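Local coordinates for iota-carrageenase (Alteromonas sp., PDB 1H80), which hydrolyses iota-carrageenans, sulfated galactans of red algal cell walls, cutting beta-1,4 linkages within the chain with inversion of anomeric configuration, at residues 44-49 with 68-73; 100-105 with 133-138. All blocks are in the same frame, centred on the assembly; numbering follows the deposited sequence.

In the fold
Both contacts lie on the same side of the centre of the chain, with their own centres about 12 Å apart. Interaction 1 closes before interaction 2 opens along the chain. The first sets helix 39-50 against the end of strand 64-71. The second pairs strand 97-102 with strand 132-141. Strands 64-71 and 97-102 are themselves parallel neighbours, with Ile-70 O 2.8 Å from Glu-101 N. Met-72 packs on Phe-100 and Val-102 and so joins the two contacts inside. Together they run from the helix through three neighbouring parallel strands, each one coil further along the beta-helix, the fold with which this enzyme handles a highly polyanionic polysaccharide.

Interaction 1 of 2, residues 44-49 with 68-73; sequences RAINAI and LGIQMK
The side chain of Ile-46 reaches from the helix over Ile-70, Met-72 and the backbone of 71-73. Its CD1 methyl presses on Ile-70 CG2 at 3.4 Å, tighter than usual for two carbons. The same methyl lies 3.5 Å from Met-72 SD. Met-72 starts off away from the helix, but its chain bends at the second torsion (chi2 -58°) and carries the sulfur back to the methyl. The other branch, Ile-46 CG2, sits 3.7 Å from Gln-71 O and 3.8 Å from Lys-73 CB. This is where helix 39-50 packs against the end of strand 64-71 and the residues that follow it in the parallel beta-helix. Val-76 of the next strand also touches Ile-46.

A polar bond lies beside the apolar patch. Lys-73 runs extended past the helix and turns at its last torsion (chi4 53°), which brings NZ to 3.0 Å from Asn-47 OD1. The ammonium sits 29° off the carbonyl plane. Asn-47 OD1 accepts a second bond, from Gln-43 NE2. With an alanine in place of Lys-73 there is no amine to offer, so the Asn-47 amide is likely to be less firmly fixed, held at OD1 by Gln-43 NE2, and the flank of Ile-46 CG2 less covered. Gln-71 turns its amide away from the helix. Its NE2 bonds Glu-101 OE1 and also Gly-69 O, the latter at 3.2 Å and nearly straight at the hydrogen.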
loop_
_atom_site.group_PDB
_atom_site.type_symbol
_atom_site.label_atom_id
_atom_site.label_comp_id
_atom_site.label_asym_id
_atom_site.label_seq_id
_atom_site.Cartn_x
_atom_site.Cartn_y
_atom_site.Cartn_z
ATOM N N ARG A 44 18.751 20.863 5.423
ATOM C CA ARG A 44 19.005 22.182 5.992
ATOM C C ARG A 44 17.781 23.076 5.816
ATOM O O ARG A 44 17.440 23.848 6.708
ATOM C CB ARG A 44 20.222 22.837 5.335
ATOM C CG ARG A 44 21.547 22.270 5.823
ATOM C CD ARG A 44 22.742 23.056 5.304
ATOM N NE ARG A 44 23.000 22.824 3.888
ATOM C CZ ARG A 44 22.787 23.716 2.928
ATOM N NH1 ARG A 44 22.308 24.919 3.223
ATOM N NH2 ARG A 44 23.058 23.406 1.668
ATOM N N ALA A 45 17.123 22.964 4.666
ATOM C CA ALA A 45 15.933 23.769 4.392
ATOM C C ALA A 45 14.829 23.409 5.375
ATOM O O ALA A 45 14.209 24.279 5.987
ATOM C CB ALA A 45 15.459 23.535 2.964
ATOM N N ILE A 46 14.579 22.112 5.514
ATOM C CA ILE A 46 13.559 21.625 6.431
ATOM C C ILE A 46 13.853 22.086 7.856
ATOM O O ILE A 46 12.974 22.588 8.551
ATOM C CB ILE A 46 13.492 20.083 6.382
ATOM C CG1 ILE A 46 12.894 19.651 5.045
ATOM C CG2 ILE A 46 12.685 19.541 7.551
ATOM C CD1 ILE A 46 13.053 18.173 4.764
ATOM N N ASN A 47 15.095 21.923 8.293
ATOM C CA ASN A 47 15.461 22.325 9.642
ATOM C C ASN A 47 15.255 23.820 9.863
ATOM O O ASN A 47 14.731 24.235 10.897
ATOM C CB ASN A 47 16.919 21.960 9.928
ATOM C CG ASN A 47 17.151 20.459 9.969
ATOM O OD1 ASN A 47 16.207 19.672 10.019
ATOM N ND2 ASN A 47 18.417 20.059 9.958
ATOM N N ALA A 48 15.665 24.622 8.886
ATOM C CA ALA A 48 15.531 26.071 8.983
ATOM C C ALA A 48 14.071 26.487 9.096
ATOM O O ALA A 48 13.717 27.334 9.914
ATOM C CB ALA A 48 16.162 26.733 7.772
ATOM N N ILE A 49 13.221 25.877 8.282
ATOM C CA ILE A 49 11.804 26.217 8.306
ATOM C C ILE A 49 11.137 25.777 9.604
ATOM O O ILE A 49 10.353 26.525 10.189
ATOM C CB ILE A 49 11.066 25.585 7.104
ATOM C CG1 ILE A 49 11.603 26.185 5.804
ATOM C CG2 ILE A 49 9.554 25.806 7.236
ATOM C CD1 ILE A 49 11.068 25.527 4.556
ATOM N N LEU A 68 17.702 11.081 -0.091
ATOM C CA LEU A 68 17.623 9.817 0.623
ATOM C C LEU A 68 17.711 10.063 2.121
ATOM O O LEU A 68 18.522 10.869 2.583
ATOM C CB LEU A 68 18.731 8.848 0.196
ATOM C CG LEU A 68 18.370 7.386 0.489
ATOM C CD1 LEU A 68 17.267 6.936 -0.465
ATOM C CD2 LEU A 68 19.594 6.494 0.324
ATOM N N GLY A 69 16.847 9.387 2.870
ATOM C CA GLY A 69 16.848 9.504 4.317
ATOM C C GLY A 69 16.557 10.881 4.875
ATOM O O GLY A 69 17.108 11.266 5.906
ATOM N N ILE A 70 15.690 11.624 4.199
ATOM C CA ILE A 70 15.337 12.964 4.648
ATOM C C ILE A 70 14.414 12.874 5.856
ATOM O O ILE A 70 13.465 12.090 5.866
ATOM C CB ILE A 70 14.617 13.743 3.531
ATOM C CG1 ILE A 70 15.475 13.754 2.263
ATOM C CG2 ILE A 70 14.311 15.159 3.998
ATOM C CD1 ILE A 70 16.820 14.423 2.435
ATOM N N GLN A 71 14.698 13.676 6.877
ATOM C CA GLN A 71 13.886 13.684 8.087
ATOM C C GLN A 71 12.972 14.899 8.070
ATOM O O GLN A 71 13.426 16.026 8.230
ATOM C CB GLN A 71 14.778 13.735 9.329
ATOM C CG GLN A 71 15.797 12.609 9.404
ATOM C CD GLN A 71 15.154 11.241 9.468
ATOM O OE1 GLN A 71 14.443 10.921 10.422
ATOM N NE2 GLN A 71 15.398 10.423 8.451
ATOM N N MET A 72 11.682 14.669 7.873
ATOM C CA MET A 72 10.738 15.775 7.849
ATOM C C MET A 72 10.533 16.309 9.258
ATOM O O MET A 72 10.772 15.609 10.242
ATOM C CB MET A 72 9.415 15.312 7.244
ATOM C CG MET A 72 9.548 14.898 5.782
ATOM S SD MET A 72 10.181 16.246 4.746
ATOM C CE MET A 72 10.633 15.376 3.244
ATOM N N LYS A 73 10.100 17.561 9.351
ATOM C CA LYS A 73 9.877 18.193 10.640
ATOM C C LYS A 73 8.590 19.000 10.656
ATOM O O LYS A 73 8.024 19.312 9.608
ATOM C CB LYS A 73 11.062 19.093 10.994
ATOM C CG LYS A 73 12.321 18.317 11.356
ATOM C CD LYS A 73 13.431 19.241 11.830
ATOM C CE LYS A 73 14.558 18.457 12.479
ATOM N NZ LYS A 73 15.058 17.377 11.593
#

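Interaction 2 of 2, residues 100-105 with 133-138; sequences FEVGVN and AVFKLG
Phe-100, Glu-101 and Val-102 pair in parallel with Phe-135, Lys-136 and Leu-137. Four backbone bonds join the strands: Phe-100 N to Val-134 O, Lys-136 N to Phe-100 O, Val-102 N to Lys-136 O, and Gly-138 N to Val-102 O at 2.7 Å. Two glycines follow the paired residues. A beta carbon on Gly-138 would collide with Gly-103 O.

The apolar contacts fill one face. Such alignment of like residues from successive coils, Phe on Phe and Val beside Leu, marks the parallel beta-helix. The two phenylalanine rings meet obliquely, planes at 43° and centroids 4.9 Å apart. Phe-100 CD2 lies over one face of the Phe-135 ring, near its rim, 3.5 Å from CZ. Val-102 CG2 meets that ring at its edge, 3.9 Å from CD2.

Glu-101 and Lys-136 occupy the other face. Lys-136 has CG opposite its backbone N (chi1 180°), runs extended beyond it and crosses Val-104 at about a right angle, its CG 3.8 Å from Val-104 CG2. Glu-101 OE1 is bonded by Gln-71 NE2, and OE2 makes a salt bridge with Arg-98.

Phe-113 packs against both phenylalanine rings, and Ile-145 of strand 143-151 touches Phe-135 and Leu-137. Strand 160-167 pairs in parallel beyond strand 132-141, and strand 64-71 on the other flank of strand 97-102.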
loop_
_atom_site.group_PDB
_atom_site.type_symbol
_atom_site.label_atom_id
_atom_site.label_comp_id
_atom_site.label_asym_id
_atom_site.label_seq_id
_atom_site.Cartn_x
_atom_site.Cartn_y
_atom_site.Cartn_z
ATOM N N PHE A 100 11.952 9.843 2.051
ATOM C CA PHE A 100 11.487 10.709 3.124
ATOM C C PHE A 100 10.929 9.959 4.323
ATOM O O PHE A 100 10.159 9.012 4.171
ATOM C CB PHE A 100 10.383 11.626 2.592
ATOM C CG PHE A 100 10.684 12.219 1.248
ATOM C CD1 PHE A 100 11.748 13.095 1.085
ATOM C CD2 PHE A 100 9.906 11.892 0.141
ATOM C CE1 PHE A 100 12.038 13.640 -0.164
ATOM C CE2 PHE A 100 10.186 12.432 -1.113
ATOM C CZ PHE A 100 11.255 13.307 -1.264
ATOM N N GLU A 101 11.311 10.396 5.515
ATOM C CA GLU A 101 10.802 9.789 6.735
ATOM C C GLU A 101 10.067 10.893 7.479
ATOM O O GLU A 101 10.570 12.009 7.602
ATOM C CB GLU A 101 11.946 9.220 7.572
ATOM C CG GLU A 101 12.706 8.121 6.840
ATOM C CD GLU A 101 13.659 7.355 7.734
ATOM O OE1 GLU A 101 14.498 7.992 8.402
ATOM O OE2 GLU A 101 13.568 6.109 7.761
ATOM N N VAL A 102 8.864 10.588 7.951
ATOM C CA VAL A 102 8.057 11.579 8.647
ATOM C C VAL A 102 7.578 11.057 9.990
ATOM O O VAL A 102 6.616 10.293 10.062
ATOM C CB VAL A 102 6.824 11.968 7.803
ATOM C CG1 VAL A 102 6.176 13.225 8.367
ATOM C CG2 VAL A 102 7.233 12.166 6.351
ATOM N N GLY A 103 8.262 11.464 11.053
ATOM C CA GLY A 103 7.876 11.038 12.382
ATOM C C GLY A 103 8.459 9.701 12.782
ATOM O O GLY A 103 8.021 9.100 13.757
ATOM N N VAL A 104 9.451 9.233 12.033
ATOM C CA VAL A 104 10.067 7.952 12.348
ATOM C C VAL A 104 11.009 8.095 13.534
ATOM O O VAL A 104 10.959 7.296 14.472
ATOM C CB VAL A 104 10.850 7.398 11.143
ATOM C CG1 VAL A 104 11.582 6.120 11.542
ATOM C CG2 VAL A 104 9.894 7.121 9.992
ATOM N N ASN A 105 11.853 9.123 13.491
ATOM C CA ASN A 105 12.825 9.371 14.553
ATOM C C ASN A 105 12.540 10.629 15.358
ATOM O O ASN A 105 13.373 11.070 16.150
ATOM C CB ASN A 105 14.228 9.459 13.959
ATOM C CG ASN A 105 14.617 8.202 13.219
ATOM O OD1 ASN A 105 14.676 7.119 13.802
ATOM N ND2 ASN A 105 14.880 8.335 11.924
ATOM N N ALA A 133 11.395 2.936 -0.446
ATOM C CA ALA A 133 10.040 3.391 -0.169
ATOM C C ALA A 133 10.144 4.900 -0.362
ATOM O O ALA A 133 11.217 5.477 -0.175
ATOM C CB ALA A 133 9.639 3.066 1.260
ATOM N N VAL A 134 9.053 5.542 -0.761
ATOM C CA VAL A 134 9.086 6.984 -0.957
ATOM C C VAL A 134 8.912 7.688 0.387
ATOM O O VAL A 134 9.689 8.576 0.741
ATOM C CB VAL A 134 7.983 7.433 -1.931
ATOM C CG1 VAL A 134 8.032 8.937 -2.123
ATOM C CG2 VAL A 134 8.165 6.729 -3.269
ATOM N N PHE A 135 7.890 7.282 1.132
ATOM C CA PHE A 135 7.616 7.851 2.450
ATOM C C PHE A 135 7.430 6.767 3.495
ATOM O O PHE A 135 6.789 5.751 3.238
ATOM C CB PHE A 135 6.311 8.665 2.473
ATOM C CG PHE A 135 6.410 10.025 1.862
ATOM C CD1 PHE A 135 6.150 10.216 0.511
ATOM C CD2 PHE A 135 6.739 11.127 2.647
ATOM C CE1 PHE A 135 6.213 11.488 -0.052
ATOM C CE2 PHE A 135 6.806 12.403 2.094
ATOM C CZ PHE A 135 6.543 12.582 0.743
ATOM N N LYS A 136 8.001 6.984 4.672
ATOM C CA LYS A 136 7.780 6.082 5.787
ATOM C C LYS A 136 7.230 7.032 6.839
ATOM O O LYS A 136 7.907 7.978 7.249
ATOM C CB LYS A 136 9.062 5.430 6.297
ATOM C CG LYS A 136 8.775 4.496 7.467
ATOM C CD LYS A 136 9.986 3.695 7.901
ATOM C CE LYS A 136 9.622 2.777 9.057
ATOM N NZ LYS A 136 10.766 1.931 9.499
ATOM N N LEU A 137 5.988 6.800 7.248
ATOM C CA LEU A 137 5.339 7.654 8.230
ATOM C C LEU A 137 5.344 7.007 9.602
ATOM O O LEU A 137 5.198 5.790 9.726
ATOM C CB LEU A 137 3.895 7.931 7.810
ATOM C CG LEU A 137 3.690 8.384 6.362
ATOM C CD1 LEU A 137 2.210 8.605 6.117
ATOM C CD2 LEU A 137 4.481 9.659 6.088
ATOM N N GLY A 138 5.520 7.838 10.624
ATOM C CA GLY A 138 5.521 7.361 11.993
ATOM C C GLY A 138 4.663 8.270 12.852
ATOM O O GLY A 138 3.449 8.379 12.645
#